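Putative gdp-fucose protein o-fucosyltransferase 1 (Caenorhabditis elegans, PDB 3ZY2) belongs to the protein O-fucosyltransferase family, has a GT-B fold built around two parallel sheets, and carries bound guanosine-5'-diphosphate. Local coordinates at residues Lys55-Pro58 against Phe59-Phe63; Lys82-Met85 against Pro86-Pro90; Gly182-Trp185 against Ser186-Lys189. All coordinates share one frame; numbering follows the deposited sequence.

The three contacts are local and follow one another along the chain. Contact 1 turns the strand 55-57 into a short helix, contact 2 closes the helix 77-88, and contact 3 is a 3-10 turn in the loop between strand 168-171 and helix 195-208. Contacts 1 and 3 are about 20 Å apart between centres, with nearest atoms about 5 Å apart. Neither touches the nucleotide, but the side chain of L62 is about 10 Å, and that of Q188 about 11 Å, from a bound guanosine-5'-diphosphate. Contact 2 is more peripheral, its centre about 28 Å from that of the chain and about 31 Å from contact 3.

Contact 1 of 3, residues Lys55-Pro58 against Phe59-Phe63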
# COMPACT_ATOMS: atom_id res chain seq x y z
N LYS A 55 6.21 13.23 -18.62
CA LYS A 55 5.41 13.50 -19.80
C LYS A 55 4.33 12.43 -19.94
O LYS A 55 4.64 11.24 -19.84
CB LYS A 55 6.30 13.52 -21.04
CG LYS A 55 5.57 13.92 -22.30
CD LYS A 55 6.48 13.81 -23.51
CE LYS A 55 5.74 14.26 -24.76
NZ LYS A 55 6.59 14.15 -25.98
N MET A 56 3.10 12.86 -20.19
CA MET A 56 1.96 11.93 -20.38
C MET A 56 1.70 11.69 -21.82
O MET A 56 1.57 12.65 -22.60
CB MET A 56 0.67 12.56 -19.91
CG MET A 56 0.67 13.28 -18.69
SD MET A 56 0.55 11.87 -17.68
CE MET A 56 2.06 12.16 -16.90
N ILE A 57 1.51 10.40 -22.16
CA ILE A 57 1.33 10.00 -23.55
C ILE A 57 -0.06 9.38 -23.71
O ILE A 57 -0.40 8.46 -23.01
CB ILE A 57 2.41 8.94 -23.93
CG1 ILE A 57 3.84 9.36 -23.52
CG2 ILE A 57 2.28 8.54 -25.40
CD1 ILE A 57 4.40 10.67 -24.13
N PRO A 58 -0.89 9.93 -24.62
CA PRO A 58 -2.22 9.32 -24.76
C PRO A 58 -2.13 7.86 -25.23
O PRO A 58 -1.27 7.52 -26.08
CB PRO A 58 -2.91 10.18 -25.83
CG PRO A 58 -2.16 11.49 -25.81
CD PRO A 58 -0.74 11.13 -25.46
N PHE A 59 -3.03 7.03 -24.70
CA PHE A 59 -3.09 5.62 -25.06
C PHE A 59 -3.06 5.43 -26.58
O PHE A 59 -2.29 4.62 -27.09
CB PHE A 59 -4.35 4.98 -24.48
CG PHE A 59 -4.61 3.57 -24.97
CD1 PHE A 59 -5.31 3.35 -26.16
CD2 PHE A 59 -4.14 2.46 -24.25
CE1 PHE A 59 -5.53 2.02 -26.63
CE2 PHE A 59 -4.37 1.15 -24.71
CZ PHE A 59 -5.06 0.94 -25.90
N GLU A 60 -3.91 6.18 -27.29
CA GLU A 60 -4.10 6.00 -28.73
C GLU A 60 -2.91 6.46 -29.59
O GLU A 60 -2.85 6.15 -30.78
CB GLU A 60 -5.39 6.69 -29.21
CG GLU A 60 -5.39 8.19 -29.00
CD GLU A 60 -6.01 8.63 -27.68
OE1 GLU A 60 -5.96 7.86 -26.67
OE2 GLU A 60 -6.53 9.78 -27.65
N PHE A 61 -1.96 7.18 -28.99
CA PHE A 61 -0.71 7.49 -29.68
C PHE A 61 0.09 6.20 -29.87
O PHE A 61 0.78 6.03 -30.88
CB PHE A 61 0.09 8.51 -28.87
CG PHE A 61 1.24 9.12 -29.63
CD1 PHE A 61 1.00 9.94 -30.72
CD2 PHE A 61 2.55 8.88 -29.23
CE1 PHE A 61 2.06 10.52 -31.44
CE2 PHE A 61 3.62 9.46 -29.93
CZ PHE A 61 3.36 10.27 -31.03
N LEU A 62 -0.07 5.27 -28.93
CA LEU A 62 0.73 4.04 -28.88
C LEU A 62 -0.01 2.81 -29.39
O LEU A 62 0.57 1.99 -30.08
CB LEU A 62 1.22 3.76 -27.46
CG LEU A 62 2.08 4.87 -26.84
CD1 LEU A 62 2.50 4.46 -25.47
CD2 LEU A 62 3.32 5.15 -27.73
N PHE A 63 -1.27 2.67 -29.01
CA PHE A 63 -2.07 1.47 -29.30
C PHE A 63 -3.41 1.80 -29.94
O PHE A 63 -3.89 2.94 -29.87
CB PHE A 63 -2.33 0.72 -28.00
CG PHE A 63 -1.11 0.18 -27.32
CD1 PHE A 63 -0.33 -0.77 -27.94
CD2 PHE A 63 -0.78 0.59 -26.04
CE1 PHE A 63 0.78 -1.31 -27.31
CE2 PHE A 63 0.33 0.05 -25.39
CZ PHE A 63 1.11 -0.91 -26.03
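From the strand around 55-57 the chain bends at P58 into a type I turn, in which the carbonyl of P58 accepts the amide of F61 (F61 N to P58 O 3.0 Å, N-H...O angle 143°). Beyond this turn F59 takes over as acceptor: its O receives both L62 N, at 3.0 Å, and F63 N, at 2.9 Å, so one carbonyl is gripped twice within a single short turn.

The apolar part of the contact converges on one methyl group. CG2 of I57, anti to its own backbone nitrogen, reaches forward to the helical turn and is 3.9 Å from F61 CD2, approaching that ring obliquely. The same methyl meets the branch point of the next residue, I57 CG2 to L62 CG being 3.9 Å, with the two side chains crossing at about a right angle. The P58 ring adds a loose contact, its CD 4.4 Å from F61 CB. E60 doubles back toward the proline. With CG held between the backbone nitrogen and the carbonyl carbon (chi1 62°) and a further bend at the next bond, its carboxylate comes beside the pyrrolidine, E60 OE1 to P58 CB 3.9 Å.

Outside the turn, F61 is tied to the start of helix 195-208: its carbonyl bonds to S194 OG just before that helix and to R196 NH2 in its first turn, and R196 also makes a cation-pi contact with its ring. F59 and L62 both pack on F46. The arrangement is a strand-to-helix junction, in which the second strand of the antiparallel hairpin formed by 46-48 and 55-57 passes through a proline into a short, weakly bonded helix.

Contact 2 of 3, residues Lys82-Met85 against Pro86-Pro90; sequences KKIM and PTVWP
M85 and W89 meet at the end of helix 77-88 in a Met-aromatic contact, one turn apart, where W89 is the first residue to leave helical geometry. Two backbone bonds complete the last turn: V88 N reaches I84 O at 3.0 Å, and W89 N binds M85 O at 2.8 Å.

P86 interrupts this pattern, for its nitrogen has no hydrogen to give, and the helix is kinked where P86 and T87 lack bonds to the preceding turn. A water bridges K83 O and T87 OG1 at the kink: it donates to K83 O at 2.7 Å and lies 2.7 Å from T87 OG1, and its bond to I84 O is weak. The T87 hydroxyl sits between the backbone nitrogen and the carbonyl carbon (chi1 58°), which turns it back toward the water.

Apolar packing does the rest. The CG2 methyls of I84 and V88 lie side by side, 3.9 Å from I84 CG2 to V88 CG2. W89 itself rests on V168 and A170 of strand 168-171. The thioether crosses obliquely at the indole's edge, with M85 CG 3.5 Å from W89 CE3 and M85 SD 5.3 Å from the centroid of the six-membered ring.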
# COMPACT_ATOMS: atom_id res chain seq x y z
N LYS A 82 -13.41 15.32 -21.73
CA LYS A 82 -14.16 16.38 -22.39
C LYS A 82 -15.68 16.14 -22.39
O LYS A 82 -16.46 17.10 -22.26
CB LYS A 82 -13.59 16.62 -23.80
CG LYS A 82 -12.18 17.24 -23.76
CD LYS A 82 -11.39 17.11 -25.07
CE LYS A 82 -11.94 18.01 -26.17
NZ LYS A 82 -12.01 19.45 -25.75
N LYS A 83 -16.09 14.88 -22.49
CA LYS A 83 -17.50 14.54 -22.72
C LYS A 83 -18.23 13.88 -21.57
O LYS A 83 -19.46 14.02 -21.46
CB LYS A 83 -17.64 13.66 -23.97
CG LYS A 83 -17.45 14.40 -25.28
CD LYS A 83 -17.97 13.60 -26.44
CE LYS A 83 -18.63 14.50 -27.48
NZ LYS A 83 -19.91 15.10 -26.96
N ILE A 84 -17.50 13.18 -20.70
CA ILE A 84 -18.12 12.33 -19.67
C ILE A 84 -17.99 12.93 -18.26
O ILE A 84 -19.00 13.15 -17.59
CB ILE A 84 -17.59 10.85 -19.75
CG1 ILE A 84 -17.92 10.25 -21.13
CG2 ILE A 84 -18.18 10.00 -18.64
CD1 ILE A 84 -17.19 8.94 -21.47
N MET A 85 -16.75 13.21 -17.84
CA MET A 85 -16.42 13.82 -16.55
C MET A 85 -17.28 15.01 -16.07
O MET A 85 -17.69 15.02 -14.93
CB MET A 85 -14.95 14.25 -16.57
CG MET A 85 -14.24 14.18 -15.29
SD MET A 85 -12.50 14.24 -15.73
CE MET A 85 -12.06 15.95 -15.46
N PRO A 86 -17.50 16.02 -16.94
CA PRO A 86 -18.13 17.25 -16.44
C PRO A 86 -19.49 17.02 -15.77
O PRO A 86 -19.74 17.62 -14.73
CB PRO A 86 -18.25 18.12 -17.69
CG PRO A 86 -17.11 17.69 -18.54
CD PRO A 86 -17.02 16.19 -18.33
N THR A 87 -20.32 16.16 -16.36
CA THR A 87 -21.65 15.82 -15.79
C THR A 87 -21.69 14.54 -14.96
O THR A 87 -22.47 14.43 -14.01
CB THR A 87 -22.75 15.70 -16.89
OG1 THR A 87 -22.38 14.70 -17.83
CG2 THR A 87 -22.99 17.03 -17.61
N VAL A 88 -20.89 13.55 -15.34
CA VAL A 88 -20.90 12.27 -14.63
C VAL A 88 -20.07 12.31 -13.33
O VAL A 88 -20.37 11.59 -12.40
CB VAL A 88 -20.42 11.11 -15.55
CG1 VAL A 88 -20.21 9.80 -14.77
CG2 VAL A 88 -21.40 10.90 -16.69
N TRP A 89 -19.03 13.14 -13.29
CA TRP A 89 -18.07 13.10 -12.19
C TRP A 89 -17.47 14.47 -11.86
O TRP A 89 -16.27 14.71 -12.02
CB TRP A 89 -16.97 12.12 -12.57
CG TRP A 89 -16.05 11.69 -11.48
CD1 TRP A 89 -16.39 11.19 -10.25
CD2 TRP A 89 -14.61 11.65 -11.55
NE1 TRP A 89 -15.25 10.86 -9.55
CE2 TRP A 89 -14.15 11.14 -10.32
CE3 TRP A 89 -13.68 12.02 -12.53
CZ2 TRP A 89 -12.78 10.98 -10.04
CZ3 TRP A 89 -12.31 11.86 -12.26
CH2 TRP A 89 -11.88 11.36 -11.02
N PRO A 90 -18.32 15.39 -11.40
CA PRO A 90 -17.88 16.77 -11.15
C PRO A 90 -16.93 16.84 -9.95
O PRO A 90 -16.89 15.89 -9.16
CB PRO A 90 -19.20 17.50 -10.87
CG PRO A 90 -20.11 16.43 -10.36
CD PRO A 90 -19.75 15.20 -11.11
O HOH W 1 -20.40 15.56 -19.39

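Contact 3 of 3, residues Gly182-Trp185 against Ser186-Lys189; sequences GKVW and SIQK
V184 and I187 form the tight side of this contact, a 3-10-like turn in which V184 O and W185 O each accept the amide three residues on. I187 N lies 3.0 Å from V184 O, and the next bond, from Q188 N to W185 O, is 3.1 Å and fairly straight at 162°. The side chain of I187 folds back over the carbonyl it binds: CG1, anti to its carbonyl carbon (chi1 -61°), is 3.5 Å from V184 O, and the CD1 methyl goes on to V184 CB at 4.0 Å. W185 adds a flat surface, and the CA of G182 sits over the centre of its indole.

The other side is looser and hydrated. Here the preceding bond of the series, from S186 N to K183 O, is missing, and waters serve the two groups instead: one donates to G182 O at 2.7 Å and accepts from S186 N at 2.9 Å, while a second donates to K183 O and lies 2.9 Å from S186 OG. The serine hydroxyl, placed between the backbone nitrogen and the carbonyl carbon, is directed to this wet side, where K183 is exposed.

Polar ends are held from beyond the turn. W185 NE1 bonds to S180 OG, and Q188 OE1 accepts from R342 NE. The turn is lodged between two helices whose first turns supply residues to the nucleotide pocket: V184, I187 and Q188 pack on L28, L31 and A32 of helix 20-37, while W185 meets H338 edge-to-face and, with Q188, touches R342 and I339 of helix 335-346.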
# COMPACT_ATOMS: atom_id res chain seq x y z
N GLY A 182 0.33 -14.82 -14.68
CA GLY A 182 0.23 -15.54 -15.97
C GLY A 182 -1.14 -15.46 -16.63
O GLY A 182 -1.25 -15.44 -17.86
N LYS A 183 -2.19 -15.40 -15.81
CA LYS A 183 -3.58 -15.39 -16.27
C LYS A 183 -3.93 -14.19 -17.16
O LYS A 183 -4.87 -14.26 -17.96
CB LYS A 183 -4.51 -15.42 -15.04
CG LYS A 183 -6.00 -15.64 -15.28
CD LYS A 183 -6.58 -16.44 -14.11
CE LYS A 183 -8.11 -16.62 -14.17
NZ LYS A 183 -8.83 -15.38 -13.75
N VAL A 184 -3.20 -13.09 -17.01
CA VAL A 184 -3.56 -11.92 -17.80
C VAL A 184 -2.63 -11.70 -18.99
O VAL A 184 -2.83 -10.78 -19.77
CB VAL A 184 -3.63 -10.60 -16.98
CG1 VAL A 184 -4.67 -10.72 -15.84
CG2 VAL A 184 -2.23 -10.16 -16.48
N TRP A 185 -1.60 -12.54 -19.13
CA TRP A 185 -0.61 -12.31 -20.19
C TRP A 185 -1.25 -12.33 -21.58
O TRP A 185 -0.83 -11.56 -22.47
CB TRP A 185 0.55 -13.30 -20.14
CG TRP A 185 1.40 -13.18 -18.92
CD1 TRP A 185 1.48 -12.09 -18.08
CD2 TRP A 185 2.34 -14.13 -18.44
NE1 TRP A 185 2.38 -12.34 -17.06
CE2 TRP A 185 2.92 -13.59 -17.27
CE3 TRP A 185 2.73 -15.41 -18.86
CZ2 TRP A 185 3.88 -14.28 -16.52
CZ3 TRP A 185 3.67 -16.10 -18.12
CH2 TRP A 185 4.24 -15.54 -16.96
N SER A 186 -2.26 -13.19 -21.79
CA SER A 186 -2.92 -13.25 -23.08
C SER A 186 -3.67 -11.99 -23.48
O SER A 186 -3.96 -11.79 -24.65
CB SER A 186 -3.86 -14.47 -23.13
OG SER A 186 -4.90 -14.30 -22.19
N ILE A 187 -3.94 -11.09 -22.52
CA ILE A 187 -4.60 -9.83 -22.85
C ILE A 187 -3.72 -8.96 -23.76
O ILE A 187 -4.23 -8.09 -24.46
CB ILE A 187 -5.06 -9.11 -21.54
CG1 ILE A 187 -6.06 -10.02 -20.83
CG2 ILE A 187 -5.69 -7.71 -21.82
CD1 ILE A 187 -6.51 -9.49 -19.46
N GLN A 188 -2.40 -9.22 -23.81
CA GLN A 188 -1.53 -8.50 -24.72
C GLN A 188 -1.99 -8.63 -26.18
O GLN A 188 -1.70 -7.76 -27.01
CB GLN A 188 -0.09 -9.00 -24.56
CG GLN A 188 0.97 -8.12 -25.26
CD GLN A 188 1.44 -6.92 -24.43
OE1 GLN A 188 1.75 -7.05 -23.25
NE2 GLN A 188 1.53 -5.75 -25.06
N LYS A 189 -2.77 -9.68 -26.48
CA LYS A 189 -3.36 -9.86 -27.82
C LYS A 189 -4.11 -8.58 -28.28
O LYS A 189 -4.13 -8.22 -29.46
CB LYS A 189 -4.31 -11.07 -27.81
CG LYS A 189 -5.13 -11.22 -29.06
CD LYS A 189 -6.03 -12.45 -28.95
CE LYS A 189 -7.32 -12.27 -29.73
NZ LYS A 189 -7.09 -12.08 -31.20
O HOH W 2 -2.69 -15.59 -20.18
O HOH W 3 -5.45 -16.14 -20.01